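Local coordinates for protein dTDP-4-dehydrorhamnose reductase (Yersinia enterocolitica, PDB 5U9C) that probably catalyses the NADPH-dependent reduction of dTDP-4-dehydro-beta-L-rhamnose to dTDP-beta-L-rhamnose, a step of dTDP-L-rhamnose biosynthesis, at residues Phe49-Ile52 with Thr53-Pro57; Glu73-Pro76 with Ala77-Gly80; Lys171-Gln174 with Gln175-Gly179; Ser224-Asp227 with Ile228-Ile232; Ser277-Lys280 with Ser281-Lys285. One frame throughout, in Å; residues are numbered along the deposited sequence. Where two conformers were deposited one is given.

Interaction 1 (Phe49-Ile52 with Thr53-Pro57)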
# COMPACT_ATOMS: atom_id res chain seq x y z
N PHE D 49 22.54 16.68 29.93
CA PHE D 49 23.60 15.74 30.28
C PHE D 49 24.37 16.14 31.54
O PHE D 49 24.53 15.33 32.47
CB PHE D 49 24.54 15.51 29.10
CG PHE D 49 25.58 14.45 29.35
CD1 PHE D 49 26.82 14.79 29.92
CD2 PHE D 49 25.34 13.12 29.02
CE1 PHE D 49 27.78 13.82 30.15
CE2 PHE D 49 26.30 12.15 29.24
CZ PHE D 49 27.51 12.49 29.81
N SER D 50 24.84 17.39 31.59
CA SER D 50 25.60 17.86 32.76
C SER D 50 24.76 17.80 34.02
O SER D 50 25.24 17.35 35.06
CB SER D 50 26.11 19.27 32.57
OG SER D 50 27.08 19.30 31.56
N TYR D 51 23.51 18.23 33.93
CA TYR D 51 22.60 18.23 35.09
C TYR D 51 22.36 16.82 35.62
O TYR D 51 22.61 16.55 36.78
CB TYR D 51 21.26 18.93 34.79
CG TYR D 51 20.25 18.72 35.88
CD1 TYR D 51 20.41 19.30 37.14
CD2 TYR D 51 19.15 17.91 35.67
CE1 TYR D 51 19.49 19.07 38.17
CE2 TYR D 51 18.23 17.66 36.67
CZ TYR D 51 18.39 18.24 37.91
OH TYR D 51 17.45 17.97 38.86
N ILE D 52 21.91 15.92 34.76
CA ILE D 52 21.63 14.56 35.23
C ILE D 52 22.86 13.80 35.75
O ILE D 52 22.78 13.16 36.81
CB ILE D 52 20.88 13.74 34.17
CG1 ILE D 52 19.52 14.42 33.90
CG2 ILE D 52 20.71 12.29 34.62
CD1 ILE D 52 18.67 13.68 32.90
N THR D 53 23.99 13.90 35.05
CA THR D 53 25.18 13.16 35.47
C THR D 53 25.69 13.64 36.82
O THR D 53 26.13 12.82 37.62
CB THR D 53 26.31 13.16 34.41
OG1 THR D 53 26.64 14.49 34.03
CG2 THR D 53 25.87 12.39 33.19
N ALA D 54 25.61 14.95 37.09
CA ALA D 54 26.02 15.49 38.40
C ALA D 54 25.10 15.01 39.53
O ALA D 54 25.56 14.88 40.67
CB ALA D 54 26.10 17.02 38.38
N GLU D 55 23.82 14.74 39.22
CA GLU D 55 22.88 14.23 40.24
C GLU D 55 23.13 12.76 40.57
O GLU D 55 22.74 12.29 41.65
CB GLU D 55 21.42 14.37 39.78
CG GLU D 55 20.92 15.80 39.69
CD GLU D 55 20.90 16.49 41.03
OE1 GLU D 55 20.38 15.88 41.99
OE2 GLU D 55 21.40 17.62 41.13
N LYS D 56 23.75 12.03 39.64
CA LYS D 56 24.06 10.60 39.84
C LYS D 56 22.88 9.78 40.34
O LYS D 56 22.97 9.11 41.35
CB LYS D 56 25.27 10.42 40.77
CG LYS D 56 26.54 10.98 40.16
CD LYS D 56 27.72 10.87 41.11
CE LYS D 56 28.97 11.39 40.42
NZ LYS D 56 30.13 11.38 41.33
N PRO D 57 21.75 9.84 39.63
CA PRO D 57 20.63 9.05 40.09
C PRO D 57 20.84 7.56 39.86
O PRO D 57 21.61 7.19 38.98
CB PRO D 57 19.48 9.54 39.21
CG PRO D 57 20.14 9.92 37.92
CD PRO D 57 21.49 10.46 38.31
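Two aromatic rings, F49 and Y51, each receive on one face an aliphatic carbon from the residue one helical turn later. T53 CG2 stands over the centre of the F49 ring, 3.8 Å from its centroid, a CH-pi contact with the methyl only 14° off the ring normal. Over one face of Y51 lies E55 CG, at 4.2 Å from the centroid and displaced toward the rim. T53 places its OG1 between the backbone N and the carbonyl carbon (chi1 54°), and from there the hydroxyl donates to F49 O at 2.8 Å. T53 N bonds the same oxygen at 3.0 Å, arriving from the opposite face of the carbonyl plane, so one acceptor takes two donors. E55 OE1 forms a salt bridge with K7, while CG and OE2 lie by the Y51 ring. F49, I52, T53 and P57 touch helix 76-97; Y51, E55 and P57 touch strand 7-11. These are i to i+4 ring contacts along the last turns of helix 48-55, closed by an i to i+5 contact of I52 CG2 with P57 CG (4.1 Å) beyond K56, which has positive phi; the helix flanks the parallel sheet of a Rossmann-type fold.

Interaction 2 (Glu73-Pro76 with Ala77-Gly80)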
# COMPACT_ATOMS: atom_id res chain seq x y z
N GLU D 73 2.40 17.79 14.65
CA GLU D 73 2.25 17.74 13.19
C GLU D 73 2.53 19.12 12.55
O GLU D 73 3.22 19.19 11.53
CB GLU D 73 0.87 17.26 12.78
CG GLU D 73 0.82 16.73 11.37
CD GLU D 73 1.53 15.38 11.20
OE1 GLU D 73 1.99 14.79 12.20
OE2 GLU D 73 1.62 14.92 10.06
N ARG D 74 2.02 20.19 13.14
CA ARG D 74 2.26 21.54 12.60
C ARG D 74 3.70 21.99 12.80
O ARG D 74 4.25 22.72 11.97
CB ARG D 74 1.35 22.59 13.28
CG ARG D 74 -0.12 22.36 13.07
CD ARG D 74 -0.94 23.55 13.56
NE ARG D 74 -0.87 23.75 15.00
CZ ARG D 74 -1.63 23.10 15.89
NH1 ARG D 74 -1.46 23.35 17.16
NH2 ARG D 74 -2.52 22.17 15.53
N GLU D 75 4.28 21.59 13.93
CA GLU D 75 5.65 22.00 14.32
C GLU D 75 6.50 20.79 14.64
O GLU D 75 6.86 20.55 15.80
CB GLU D 75 5.60 22.94 15.54
CG GLU D 75 4.92 24.26 15.23
CD GLU D 75 4.85 25.20 16.42
OE1 GLU D 75 5.71 25.12 17.34
OE2 GLU D 75 3.91 26.01 16.42
N PRO D 76 6.85 20.01 13.60
CA PRO D 76 7.67 18.82 13.87
C PRO D 76 8.99 19.14 14.57
O PRO D 76 9.51 18.28 15.27
CB PRO D 76 7.89 18.21 12.48
CG PRO D 76 7.47 19.23 11.50
CD PRO D 76 6.53 20.18 12.18
N ALA D 77 9.52 20.37 14.41
CA ALA D 77 10.77 20.75 15.10
C ALA D 77 10.61 20.63 16.60
O ALA D 77 11.52 20.19 17.31
CB ALA D 77 11.19 22.18 14.74
N ARG D 78 9.44 21.02 17.10
CA ARG D 78 9.16 20.95 18.52
C ARG D 78 9.07 19.50 18.97
O ARG D 78 9.63 19.13 20.01
CB ARG D 78 7.90 21.70 18.86
CG ARG D 78 7.57 21.73 20.34
CD ARG D 78 6.32 22.56 20.55
NE ARG D 78 5.93 22.61 21.96
CZ ARG D 78 6.16 23.61 22.79
NH1 ARG D 78 6.80 24.71 22.39
NH2 ARG D 78 5.73 23.52 24.05
N ALA D 79 8.38 18.68 18.19
CA ALA D 79 8.28 17.24 18.47
C ALA D 79 9.67 16.59 18.55
O ALA D 79 9.96 15.77 19.44
CB ALA D 79 7.46 16.56 17.38
N GLY D 80 10.53 16.94 17.59
CA GLY D 80 11.87 16.39 17.53
C GLY D 80 12.73 16.79 18.71
O GLY D 80 13.33 15.96 19.37
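The N-terminus of helix 76-97, at the junction of two consecutive helices, has E75 as its N-cap and is closed by E75 O accepting from R78 N at 2.9 Å. Helix 69-74 ends just before, and P76 opens the new helix. The bond from R78 N is bent to 132° at the hydrogen, with the donor above the carbonyl plane. A weak bond from A79 N reaches the same E75 O at 3.4 Å. The regular i to i+4 pattern is in place one residue later, where G80 N donates to P76 O at 2.9 Å. Extended from CG to NE, R78 passes E75 OE1 with its CD at 4.2 Å; the carboxylate and guanidinium planes are 84° apart. A79 CB packs against P76 O at 3.4 Å. Around this turn, P76 touches N119 of a second subunit and A77 touches I265 of that subunit, so the helix start also lies at a subunit interface. The charged atoms of E75 and R78 are not in contact, E75 OE1 and R78 NH1 being 5.2 Å apart; at that distance E75 could add at most a long-range attraction to R78, whose NE pairs with E66 in a salt bridge.

Interaction 3 (Lys171-Gln174 with Gln175-Gly179); sequences KIIQ and QIKAG
Q175 runs its extended side chain back alongside the carbonyl of K171, one turn earlier. Its CB lies 3.7 Å from K171 O, CG comes closer at 3.4 Å to K171 O, CD is 3.8 Å from K171 O, and the amide then presents NE2 to that oxygen. The bond from Q175 NE2 to K171 O is 3.3 Å long. The acceptor lies near the plane of the amide, yet the donor stands well above the plane of the K171 carbonyl, away from its lone pairs. Q175 N, the regular helical donor, reaches K171 O at 3.0 Å from the opposite carbonyl face, and the oxygen is gripped twice. A chi1 of -68° starts the glutamine chain out toward the preceding turn. On the side facing helix 225-235, I172 CG2 meets I176 CD1 at 3.9 Å. I173 and K177 run side by side and point the same way, I173 CG2 resting on K177 CE at 3.9 Å, so the end of the lysine's aliphatic chain lies against one methyl of the isoleucine. I172 and I176 also touch I183 of strand 182-186. A178 N to Q174 O is the last helical bond. At G179, positive phi (70°) and bonds back into the last turn, among them G179 N to I176 O at 3.0 Å, make a Schellman motif ending helix 168-177, whose opening turn carries F168 and K171, residues that bind (R)-malate in a crystal structure of this protein.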
# COMPACT_ATOMS: atom_id res chain seq x y z
N LYS D 171 -13.69 15.92 29.97
CA LYS D 171 -14.57 16.72 29.11
C LYS D 171 -15.95 16.09 28.94
O LYS D 171 -16.97 16.80 28.98
CB LYS D 171 -13.95 16.97 27.74
CG LYS D 171 -12.82 17.99 27.78
CD LYS D 171 -12.15 18.19 26.42
CE LYS D 171 -11.31 16.97 26.05
NZ LYS D 171 -10.57 17.15 24.77
N ILE D 172 -15.99 14.77 28.75
CA ILE D 172 -17.27 14.07 28.64
C ILE D 172 -18.01 14.23 29.97
O ILE D 172 -19.20 14.52 29.97
CB ILE D 172 -17.10 12.57 28.31
CG1 ILE D 172 -16.52 12.37 26.89
CG2 ILE D 172 -18.43 11.82 28.46
CD1 ILE D 172 -17.39 12.90 25.77
N ILE D 173 -17.32 14.04 31.09
CA ILE D 173 -17.94 14.17 32.40
C ILE D 173 -18.48 15.61 32.64
O ILE D 173 -19.58 15.78 33.18
CB ILE D 173 -17.00 13.68 33.52
CG1 ILE D 173 -16.85 12.15 33.43
CG2 ILE D 173 -17.56 14.04 34.88
CD1 ILE D 173 -15.88 11.53 34.42
N GLN D 174 -17.71 16.62 32.24
CA GLN D 174 -18.11 18.04 32.35
C GLN D 174 -19.40 18.32 31.55
O GLN D 174 -20.32 19.03 32.03
CB GLN D 174 -16.96 18.92 31.85
CG GLN D 174 -17.20 20.42 31.92
CD GLN D 174 -16.11 21.23 31.21
OE1 GLN D 174 -15.16 20.67 30.64
NE2 GLN D 174 -16.26 22.56 31.24
N GLN D 175 -19.49 17.76 30.35
CA GLN D 175 -20.68 17.92 29.51
C GLN D 175 -21.89 17.22 30.14
O GLN D 175 -23.01 17.74 30.09
CB GLN D 175 -20.46 17.41 28.10
CG GLN D 175 -19.49 18.25 27.30
CD GLN D 175 -19.17 17.61 25.97
OE1 GLN D 175 -19.97 17.63 25.03
NE2 GLN D 175 -17.99 17.07 25.87
N ILE D 176 -21.66 16.04 30.72
CA ILE D 176 -22.73 15.31 31.40
C ILE D 176 -23.23 16.12 32.60
O ILE D 176 -24.42 16.35 32.74
CB ILE D 176 -22.31 13.88 31.83
CG1 ILE D 176 -22.19 12.98 30.60
CG2 ILE D 176 -23.34 13.31 32.81
CD1 ILE D 176 -21.51 11.63 30.84
N LYS D 177 -22.30 16.60 33.43
CA LYS D 177 -22.66 17.39 34.60
C LYS D 177 -23.35 18.72 34.25
O LYS D 177 -24.17 19.21 35.01
CB LYS D 177 -21.43 17.66 35.46
CG LYS D 177 -20.93 16.44 36.23
CD LYS D 177 -19.68 16.79 37.02
CE LYS D 177 -19.25 15.66 37.94
NZ LYS D 177 -20.22 15.44 39.04
N ALA D 178 -23.02 19.28 33.09
CA ALA D 178 -23.65 20.53 32.64
C ALA D 178 -25.05 20.30 32.03
O ALA D 178 -25.72 21.25 31.63
CB ALA D 178 -22.76 21.25 31.64
N GLY D 179 -25.47 19.04 31.95
CA GLY D 179 -26.76 18.68 31.39
C GLY D 179 -26.88 18.87 29.88
O GLY D 179 -27.95 19.26 29.39

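Interaction 4 (Ser224-Asp227 with Ile228-Ile232); sequences SRFD and IACAI
R225 O receives the N-H of A229 at 2.8 Å, the shortest of the backbone bonds that tie the first turn of helix 225-235 to the second. Ahead of it stands a capping box made by S224 and D227. D227 N donates to S224 OG at 3.0 Å, and in return S224 N donates to D227 OD2 at 2.9 Å, almost straight at 173°. That carboxylate oxygen is met on its anti side and somewhat out of the carboxylate plane. The reciprocal pair satisfies an N-H that the helix start would otherwise leave without a helical acceptor, and it fixes the rotation of both side chains; a carboxylate at a helix N-terminus would probably also be favoured by the helix dipole. I228 N continues the series to S224 O at 3.1 Å. R225 makes a cation-pi interaction with W156 and touches F168, a residue of the (R)-malate site, while F226 and C230 pack on I242 of strand 241-245. With chi1 at 171°, the F226 ring swings to the side of its own carbonyl and so comes up beside C230. There the sulfur-aromatic contact forms: C230 SG lies over one face of the F226 ring, 3.7 Å from the centroid and 22° off the normal. It is displaced toward the rim, and the nearest ring atom is F226 CZ, 3.4 Å from C230 SG.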
# COMPACT_ATOMS: atom_id res chain seq x y z
N SER D 224 -13.59 2.66 20.59
CA SER D 224 -13.59 4.04 20.06
C SER D 224 -13.92 4.99 21.19
O SER D 224 -14.38 4.55 22.26
CB SER D 224 -14.67 4.22 18.99
OG SER D 224 -15.99 4.09 19.53
N ARG D 225 -13.72 6.28 20.94
CA ARG D 225 -14.09 7.30 21.92
C ARG D 225 -15.59 7.26 22.14
O ARG D 225 -16.07 7.55 23.23
CB ARG D 225 -13.70 8.69 21.46
CG ARG D 225 -12.21 8.92 21.27
CD ARG D 225 -11.43 8.72 22.54
NE ARG D 225 -10.06 9.22 22.39
CZ ARG D 225 -9.20 9.36 23.38
NH1 ARG D 225 -9.53 9.06 24.65
NH2 ARG D 225 -7.98 9.84 23.11
N PHE D 226 -16.34 6.90 21.09
CA PHE D 226 -17.79 6.77 21.19
C PHE D 226 -18.16 5.70 22.21
O PHE D 226 -19.07 5.90 23.03
CB PHE D 226 -18.42 6.47 19.82
CG PHE D 226 -19.88 6.11 19.89
CD1 PHE D 226 -20.83 7.08 20.22
CD2 PHE D 226 -20.31 4.81 19.61
CE1 PHE D 226 -22.18 6.76 20.28
CE2 PHE D 226 -21.66 4.48 19.68
CZ PHE D 226 -22.60 5.45 20.02
N ASP D 227 -17.47 4.56 22.15
CA ASP D 227 -17.70 3.45 23.10
C ASP D 227 -17.42 3.93 24.53
O ASP D 227 -18.17 3.63 25.46
CB ASP D 227 -16.76 2.26 22.83
CG ASP D 227 -17.05 1.56 21.53
OD1 ASP D 227 -18.23 1.41 21.15
OD2 ASP D 227 -16.08 1.12 20.89
N ILE D 228 -16.34 4.68 24.69
CA ILE D 228 -15.96 5.21 26.00
C ILE D 228 -17.01 6.21 26.50
O ILE D 228 -17.42 6.17 27.68
CB ILE D 228 -14.55 5.85 25.94
CG1 ILE D 228 -13.50 4.77 25.65
CG2 ILE D 228 -14.24 6.58 27.25
CD1 ILE D 228 -12.11 5.32 25.34
N ALA D 229 -17.46 7.11 25.62
CA ALA D 229 -18.47 8.10 26.04
C ALA D 229 -19.75 7.39 26.47
O ALA D 229 -20.34 7.75 27.49
CB ALA D 229 -18.75 9.10 24.94
N CYS D 230 -20.17 6.37 25.72
CA CYS D 230 -21.38 5.61 26.07
C CYS D 230 -21.26 4.94 27.44
O CYS D 230 -22.22 4.94 28.23
CB CYS D 230 -21.69 4.55 25.00
SG CYS D 230 -22.25 5.24 23.43
N ALA D 231 -20.09 4.38 27.73
CA ALA D 231 -19.85 3.72 29.02
C ALA D 231 -19.90 4.75 30.17
O ALA D 231 -20.52 4.50 31.20
CB ALA D 231 -18.53 2.96 29.00
N ILE D 232 -19.26 5.90 29.99
CA ILE D 232 -19.30 6.99 31.00
C ILE D 232 -20.76 7.42 31.21
O ILE D 232 -21.22 7.55 32.35
CB ILE D 232 -18.43 8.19 30.56
CG1 ILE D 232 -16.94 7.79 30.51
CG2 ILE D 232 -18.59 9.37 31.53
CD1 ILE D 232 -16.08 8.78 29.76

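Interaction 5 (Ser277-Lys280 with Ser281-Lys285); sequences SLWK and SDLAK
S277 and D282 meet across the start of helix 279-288, the serine backbone reaching the carboxylate. S277 N donates to D282 OD2 at 2.8 Å, on the syn lone pair, and S277 CB comes within 3.3 Å of D282 OD1. The aspartate's chi1 of -64° directs the carboxylate back toward the residues ahead of the helix. D282 N bonds L278 O at 3.0 Å, nearly straight at 172°, and L283 N bonds W279 O at 2.9 Å. The indole of W279 and the side chain of L283 lie side by side, pointing the same way, with W279 CZ3 and L283 CD2 4.0 Å apart. K280 CG sits over one face of the same indole, offset toward its rim. Outside this shell, S219 OG bonds D282 OD2 and Q198 NE2 bonds D282 OD1 weakly, so three bonds, one of them weak, restrain the buried carboxylate. Backbone bonds of S277 and W279 with S220 position the loop, and W279 and L283 both touch A231 of helix 225-235 and I193 of strand 190-195. With L278 as N-cap, this is a helix N-terminus in which the residue just ahead of the cap is tied back by D282, and whose apolar face packs on a neighbouring helix.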
# COMPACT_ATOMS: atom_id res chain seq x y z
N SER D 277 -6.93 -4.54 33.72
CA SER D 277 -8.04 -5.48 33.61
C SER D 277 -8.83 -5.19 32.31
O SER D 277 -8.24 -4.80 31.30
CB SER D 277 -8.89 -5.35 34.90
OG SER D 277 -10.00 -6.20 34.89
N LEU D 278 -10.14 -5.40 32.32
CA LEU D 278 -10.99 -5.14 31.17
C LEU D 278 -11.25 -3.63 31.09
O LEU D 278 -11.35 -2.96 32.13
CB LEU D 278 -12.30 -5.91 31.28
CG LEU D 278 -12.17 -7.44 31.42
CD1 LEU D 278 -13.52 -8.08 31.75
CD2 LEU D 278 -11.56 -8.08 30.18
N TRP D 279 -11.32 -3.07 29.88
CA TRP D 279 -11.50 -1.60 29.73
C TRP D 279 -12.72 -1.05 30.50
O TRP D 279 -12.58 -0.05 31.17
CB TRP D 279 -11.53 -1.18 28.26
CG TRP D 279 -12.80 -1.46 27.53
CD1 TRP D 279 -13.15 -2.62 26.90
CD2 TRP D 279 -13.90 -0.56 27.37
NE1 TRP D 279 -14.39 -2.49 26.33
CE2 TRP D 279 -14.87 -1.23 26.59
CE3 TRP D 279 -14.15 0.75 27.79
CZ2 TRP D 279 -16.09 -0.64 26.24
CZ3 TRP D 279 -15.35 1.35 27.41
CH2 TRP D 279 -16.31 0.65 26.65
N LYS D 280 -13.87 -1.72 30.43
CA LYS D 280 -15.07 -1.25 31.13
C LYS D 280 -14.90 -1.20 32.64
O LYS D 280 -15.34 -0.24 33.27
CB LYS D 280 -16.32 -2.05 30.79
CG LYS D 280 -17.00 -1.61 29.52
CD LYS D 280 -18.38 -2.24 29.39
CE LYS D 280 -19.13 -1.67 28.20
NZ LYS D 280 -20.51 -2.20 28.15
N SER D 281 -14.25 -2.21 33.22
CA SER D 281 -14.01 -2.24 34.66
C SER D 281 -13.03 -1.16 35.07
O SER D 281 -13.24 -0.50 36.07
CB SER D 281 -13.43 -3.58 35.12
OG SER D 281 -14.17 -4.65 34.60
N ASP D 282 -11.92 -1.02 34.33
CA ASP D 282 -10.91 -0.01 34.66
C ASP D 282 -11.47 1.42 34.52
O ASP D 282 -11.20 2.29 35.35
CB ASP D 282 -9.63 -0.20 33.81
CG ASP D 282 -8.92 -1.53 34.11
OD1 ASP D 282 -9.13 -2.09 35.21
OD2 ASP D 282 -8.14 -2.01 33.25
N LEU D 283 -12.28 1.64 33.48
CA LEU D 283 -12.92 2.94 33.29
C LEU D 283 -13.90 3.20 34.44
O LEU D 283 -13.92 4.31 34.98
CB LEU D 283 -13.67 3.00 31.97
CG LEU D 283 -14.43 4.28 31.62
CD1 LEU D 283 -13.46 5.44 31.46
CD2 LEU D 283 -15.18 4.06 30.32
N ALA D 284 -14.71 2.20 34.81
CA ALA D 284 -15.69 2.36 35.92
C ALA D 284 -15.01 2.82 37.22
O ALA D 284 -15.47 3.76 37.85
CB ALA D 284 -16.49 1.09 36.15
N LYS D 285 -13.90 2.18 37.58
CA LYS D 285 -13.15 2.57 38.80
C LYS D 285 -12.70 4.03 38.74
O LYS D 285 -12.78 4.76 39.72
CB LYS D 285 -11.92 1.69 39.00
CG LYS D 285 -12.22 0.23 39.33
CD LYS D 285 -10.96 -0.54 39.72
CE LYS D 285 -10.32 0.01 41.00
NZ LYS D 285 -9.06 -0.69 41.37

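All five contacts are local, within a turn or at a helix end. Interactions 3, 4 and 5 cluster: I232 of interaction 4 packs on I172, I173 and I176 of interaction 3, and A231 on W279 and L283 of interaction 5, making helix 225-235 the middle element. Interactions 1 and 2 share helix 76-97, 1 packing on its side and 2 forming its start, where other subunits meet it. Interaction 4 is the most buried, with four buried touching residues and none exposed; 3 has four exposed and 1 has three. Helix starts differ in chemistry: backbone alone in 2, a serine-aspartate box in 4, while in 5 a buried aspartate inside the helix holds the residue before the N-cap.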